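Local coordinates for protein DNA replication factor Cdt1 (Mus musculus, PDB 3A4C) that licenses DNA for replication, working with CDC6 and the origin recognition complex to load the MCM helicase, and here is represented by its C-terminal winged-helix domain, at residues 18-21 / 22-25; 59-62 / 63-67. All blocks are in the same frame, centred on the assembly; numbering follows the deposited sequence.

How the interactions relate
Both contacts are local turns of single helices and close no long loop; along the chain they come in series, neither nested nor crossed. Interaction 1 (18-21 / 22-25) belongs to the long N-terminal helix 3-27. After strand 33-35 and helix 36-45 the chain reaches helix 53-66, whose last turns form interaction 2 (59-62 / 63-67) just ahead of the antiparallel hairpin 71-76 / 79-84. Their centres are 12 Å apart, yet the two helices pack directly: Leu18 CD2 lies 3.8 Å from His59 CD2, and Ala19 CA 4.1 Å from Leu63 CD2. The side chains of these two turns pack helix 3-27 against helix 53-66, and helix 36-45 touches both.

Interaction 1: 18-21 / 22-25; sequences LARV and LRNV
Val21 and Leu22 are neighbours in sequence but face different surroundings, and with Arg20 they account for most of the surface buried in this turn of helix 3-27. Val21, partly exposed, touches Ser46, as Val25 does, whereas buried Leu22 turns to Val39 and Met43 of helix 36-45 and to Trp70. The backbone N of Leu22 donates to Leu18 O at 2.8 Å, one of four successive i to i+4 bonds that end with Val25 N to Val21 O at 3.0 Å. The methyl CG2 of Val25 also packs on Val21 O, at 3.4 Å.

The side chain of Leu22 starts over the preceding turn, with CB 3.4 Å from Leu18 O. Its CG stands opposite the backbone N (chi1 178°), and the branched end leads away from that turn. Leu18 also touches Met43, and Met56 and His59 of helix 53-66, so this face packs against the other two helices of the winged-helix unit.

Arg20 lies on the more exposed side, next to Arg23. The two chains run side by side in the same direction, their guanidinium planes almost perpendicular at 89°, and both touch Leu90 of helix 90-104. A bend at chi3 (-43°) turns the end of Arg20 so that its NH1 is 4.1 Å from Arg23 NH2, while Arg20 CG is 4.2 Å from that same nitrogen. No hydrogen bond joins the two groups. Two like charges so close would be expected to repel, a cost that solvent around the exposed Arg20 probably reduces, whereas cohesion within the turn comes from its four backbone hydrogen bonds, with carbon atoms packed on carbonyl oxygens.

Interaction 2: 59-62 / 63-67; sequences HLVL and LAELL
Glu65 lays its carboxylate across the side chains of Val61 and Leu62, one turn earlier on helix 53-66, in contacts that are van der Waals in kind. Its OE2 sits 3.4 Å from the methyl CG1 of Val61, and OE1 is 3.5 Å from CD2 of Leu62. The chain gets there because CG turns away from its own carbonyl carbon and lies beside the backbone N (chi1 -76°), then runs on extended back along the helix. Leu66 adds another methyl-to-oxygen contact, its CD1 3.2 Å from Leu62 O.

Helix 53-66 is the third helix of the winged-helix unit, after 3-27 and 36-45 and ahead of hairpin 71-76 / 79-84, the position of the recognition helix in DNA-binding relatives. Leu60 packs on Val39 and Met43 of helix 36-45, Leu63 and Ala64 meet Leu71 of the first hairpin strand, and Leu66 reaches Leu97 and Val101 of helix 90-104. The imidazole of His59 is held by hydrogen bonds at both nitrogens, ND1 with Glu55 O and NE2 with Arg14 NH2.

Backbone hydrogen bonds make up the remaining kind. Leu63, Ala64, Glu65 and Leu66 each donate to the carbonyl four residues earlier. Leu62 O takes two donors, Leu66 N at 2.9 Å with an N-H...O angle of 147° and Glu65 N at 3.1 Å in a weak bond bent to 120°. Leu67 N still reaches Leu63 O at 2.8 Å, although Leu67 itself has left helical backbone angles.

Interaction 1: 18-21 / 22-25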
loop_
_atom_site.group_PDB
_atom_site.type_symbol
_atom_site.label_atom_id
_atom_site.label_comp_id
_atom_site.label_asym_id
_atom_site.label_seq_id
_atom_site.Cartn_x
_atom_site.Cartn_y
_atom_site.Cartn_z
ATOM N N LEU A 18 1.420 -6.436 -2.485
ATOM C CA LEU A 18 1.119 -5.726 -1.244
ATOM C C LEU A 18 -0.285 -5.124 -1.244
ATOM O O LEU A 18 -0.944 -5.070 -0.209
ATOM C CB LEU A 18 2.167 -4.646 -0.972
ATOM C CG LEU A 18 3.262 -4.953 0.057
ATOM C CD1 LEU A 18 3.464 -6.432 0.295
ATOM C CD2 LEU A 18 4.592 -4.258 -0.275
ATOM N N ALA A 19 -0.744 -4.665 -2.402
ATOM C CA ALA A 19 -2.089 -4.114 -2.494
ATOM C C ALA A 19 -3.132 -5.180 -2.188
ATOM O O ALA A 19 -4.157 -4.895 -1.581
ATOM C CB ALA A 19 -2.324 -3.519 -3.862
ATOM N N ARG A 20 -2.878 -6.405 -2.628
ATOM C CA ARG A 20 -3.803 -7.490 -2.349
ATOM C C ARG A 20 -3.774 -7.847 -0.880
ATOM O O ARG A 20 -4.818 -8.095 -0.284
ATOM C CB ARG A 20 -3.507 -8.729 -3.198
ATOM C CG ARG A 20 -4.572 -9.823 -3.024
ATOM C CD ARG A 20 -4.484 -10.885 -4.108
ATOM N NE ARG A 20 -4.263 -10.270 -5.414
ATOM C CZ ARG A 20 -5.226 -9.862 -6.229
ATOM N NH1 ARG A 20 -6.502 -10.016 -5.889
ATOM N NH2 ARG A 20 -4.907 -9.299 -7.391
ATOM N N VAL A 21 -2.579 -7.875 -0.294
ATOM C CA VAL A 21 -2.451 -8.143 1.136
ATOM C C VAL A 21 -3.213 -7.065 1.907
ATOM O O VAL A 21 -3.971 -7.357 2.826
ATOM C CB VAL A 21 -0.975 -8.161 1.605
ATOM C CG1 VAL A 21 -0.894 -8.287 3.131
ATOM C CG2 VAL A 21 -0.214 -9.314 0.955
ATOM N N LEU A 22 -3.010 -5.811 1.524
ATOM C CA LEU A 22 -3.748 -4.712 2.149
ATOM C C LEU A 22 -5.265 -4.916 2.049
ATOM O O LEU A 22 -5.998 -4.773 3.033
ATOM C CB LEU A 22 -3.370 -3.392 1.473
ATOM C CG LEU A 22 -4.103 -2.160 1.992
ATOM C CD1 LEU A 22 -3.880 -2.048 3.484
ATOM C CD2 LEU A 22 -3.617 -0.900 1.277
ATOM N N ARG A 23 -5.748 -5.233 0.852
ATOM C CA ARG A 23 -7.184 -5.391 0.686
ATOM C C ARG A 23 -7.715 -6.522 1.565
ATOM O O ARG A 23 -8.773 -6.403 2.176
ATOM C CB ARG A 23 -7.572 -5.638 -0.772
ATOM C CG ARG A 23 -9.068 -5.419 -0.975
ATOM C CD ARG A 23 -9.677 -6.412 -1.921
ATOM N NE ARG A 23 -9.042 -7.722 -1.821
ATOM C CZ ARG A 23 -9.362 -8.750 -2.597
ATOM N NH1 ARG A 23 -10.314 -8.605 -3.507
ATOM N NH2 ARG A 23 -8.734 -9.913 -2.470
ATOM N N ASN A 24 -6.973 -7.617 1.632
ATOM C CA ASN A 24 -7.386 -8.742 2.468
ATOM C C ASN A 24 -7.439 -8.420 3.955
ATOM O O ASN A 24 -8.313 -8.912 4.667
ATOM C CB ASN A 24 -6.506 -9.955 2.205
ATOM C CG ASN A 24 -6.980 -10.748 1.004
ATOM O OD1 ASN A 24 -6.699 -11.939 0.875
ATOM N ND2 ASN A 24 -7.719 -10.088 0.126
ATOM N N VAL A 25 -6.502 -7.602 4.422
ATOM C CA VAL A 25 -6.527 -7.136 5.807
ATOM C C VAL A 25 -7.817 -6.364 6.077
ATOM O O VAL A 25 -8.469 -6.555 7.110
ATOM C CB VAL A 25 -5.305 -6.254 6.125
ATOM C CG1 VAL A 25 -5.533 -5.447 7.416
ATOM C CG2 VAL A 25 -4.062 -7.123 6.246
#

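Interaction 2: 59-62 / 63-67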
loop_
_atom_site.group_PDB
_atom_site.type_symbol
_atom_site.label_atom_id
_atom_site.label_comp_id
_atom_site.label_asym_id
_atom_site.label_seq_id
_atom_site.Cartn_x
_atom_site.Cartn_y
_atom_site.Cartn_z
ATOM N N HIS A 59 6.113 1.382 1.860
ATOM C CA HIS A 59 5.402 0.857 0.688
ATOM C C HIS A 59 3.945 1.279 0.651
ATOM O O HIS A 59 3.387 1.507 -0.422
ATOM C CB HIS A 59 5.493 -0.666 0.629
ATOM C CG HIS A 59 6.854 -1.166 0.279
ATOM N ND1 HIS A 59 7.924 -1.070 1.142
ATOM C CD2 HIS A 59 7.328 -1.748 -0.849
ATOM C CE1 HIS A 59 8.997 -1.580 0.564
ATOM N NE2 HIS A 59 8.662 -1.995 -0.645
ATOM N N LEU A 60 3.317 1.327 1.817
ATOM C CA LEU A 60 1.925 1.753 1.906
ATOM C C LEU A 60 1.793 3.203 1.494
ATOM O O LEU A 60 0.816 3.583 0.865
ATOM C CB LEU A 60 1.398 1.603 3.334
ATOM C CG LEU A 60 0.704 0.290 3.686
ATOM C CD1 LEU A 60 1.602 -0.862 3.333
ATOM C CD2 LEU A 60 0.352 0.265 5.160
ATOM N N VAL A 61 2.768 4.018 1.888
ATOM C CA VAL A 61 2.768 5.422 1.500
ATOM C C VAL A 61 2.933 5.557 -0.010
ATOM O O VAL A 61 2.271 6.379 -0.641
ATOM C CB VAL A 61 3.867 6.208 2.225
ATOM C CG1 VAL A 61 4.087 7.552 1.546
ATOM C CG2 VAL A 61 3.488 6.409 3.697
ATOM N N LEU A 62 3.811 4.749 -0.600
ATOM C CA LEU A 62 3.945 4.733 -2.059
ATOM C C LEU A 62 2.612 4.394 -2.715
ATOM O O LEU A 62 2.219 5.004 -3.703
ATOM C CB LEU A 62 4.997 3.717 -2.497
ATOM C CG LEU A 62 6.456 4.021 -2.177
ATOM C CD1 LEU A 62 7.356 3.044 -2.960
ATOM C CD2 LEU A 62 6.786 5.451 -2.543
ATOM N N LEU A 63 1.912 3.417 -2.154
ATOM C CA LEU A 63 0.614 3.000 -2.676
ATOM C C LEU A 63 -0.404 4.140 -2.573
ATOM O O LEU A 63 -1.226 4.352 -3.474
ATOM C CB LEU A 63 0.139 1.800 -1.857
ATOM C CG LEU A 63 -0.614 0.612 -2.439
ATOM C CD1 LEU A 63 -0.198 0.272 -3.879
ATOM C CD2 LEU A 63 -0.400 -0.571 -1.490
ATOM N N ALA A 64 -0.354 4.868 -1.462
ATOM C CA ALA A 64 -1.248 6.008 -1.249
ATOM C C ALA A 64 -0.961 7.112 -2.253
ATOM O O ALA A 64 -1.861 7.841 -2.665
ATOM C CB ALA A 64 -1.119 6.541 0.188
ATOM N N GLU A 65 0.303 7.230 -2.639
ATOM C CA GLU A 65 0.725 8.223 -3.619
ATOM C C GLU A 65 0.348 7.816 -5.040
ATOM O O GLU A 65 -0.018 8.661 -5.858
ATOM C CB GLU A 65 2.234 8.442 -3.509
ATOM C CG GLU A 65 2.584 9.282 -2.286
ATOM C CD GLU A 65 4.020 9.159 -1.871
ATOM O OE1 GLU A 65 4.771 8.373 -2.497
ATOM O OE2 GLU A 65 4.396 9.855 -0.907
ATOM N N LEU A 66 0.425 6.518 -5.327
ATOM C CA LEU A 66 0.092 6.020 -6.661
ATOM C C LEU A 66 -1.410 5.899 -6.877
ATOM O O LEU A 66 -1.896 6.112 -7.988
ATOM C CB LEU A 66 0.767 4.674 -6.937
ATOM C CG LEU A 66 2.119 4.758 -7.650
ATOM C CD1 LEU A 66 3.142 5.370 -6.738
ATOM C CD2 LEU A 66 2.585 3.391 -8.118
ATOM N N LEU A 67 -2.140 5.556 -5.818
ATOM C CA LEU A 67 -3.573 5.291 -5.930
ATOM C C LEU A 67 -4.368 6.099 -4.902
ATOM O O LEU A 67 -5.052 5.531 -4.051
ATOM C CB LEU A 67 -3.849 3.799 -5.733
ATOM C CG LEU A 67 -3.122 2.838 -6.676
ATOM C CD1 LEU A 67 -3.215 1.409 -6.173
ATOM C CD2 LEU A 67 -3.677 2.943 -8.086
#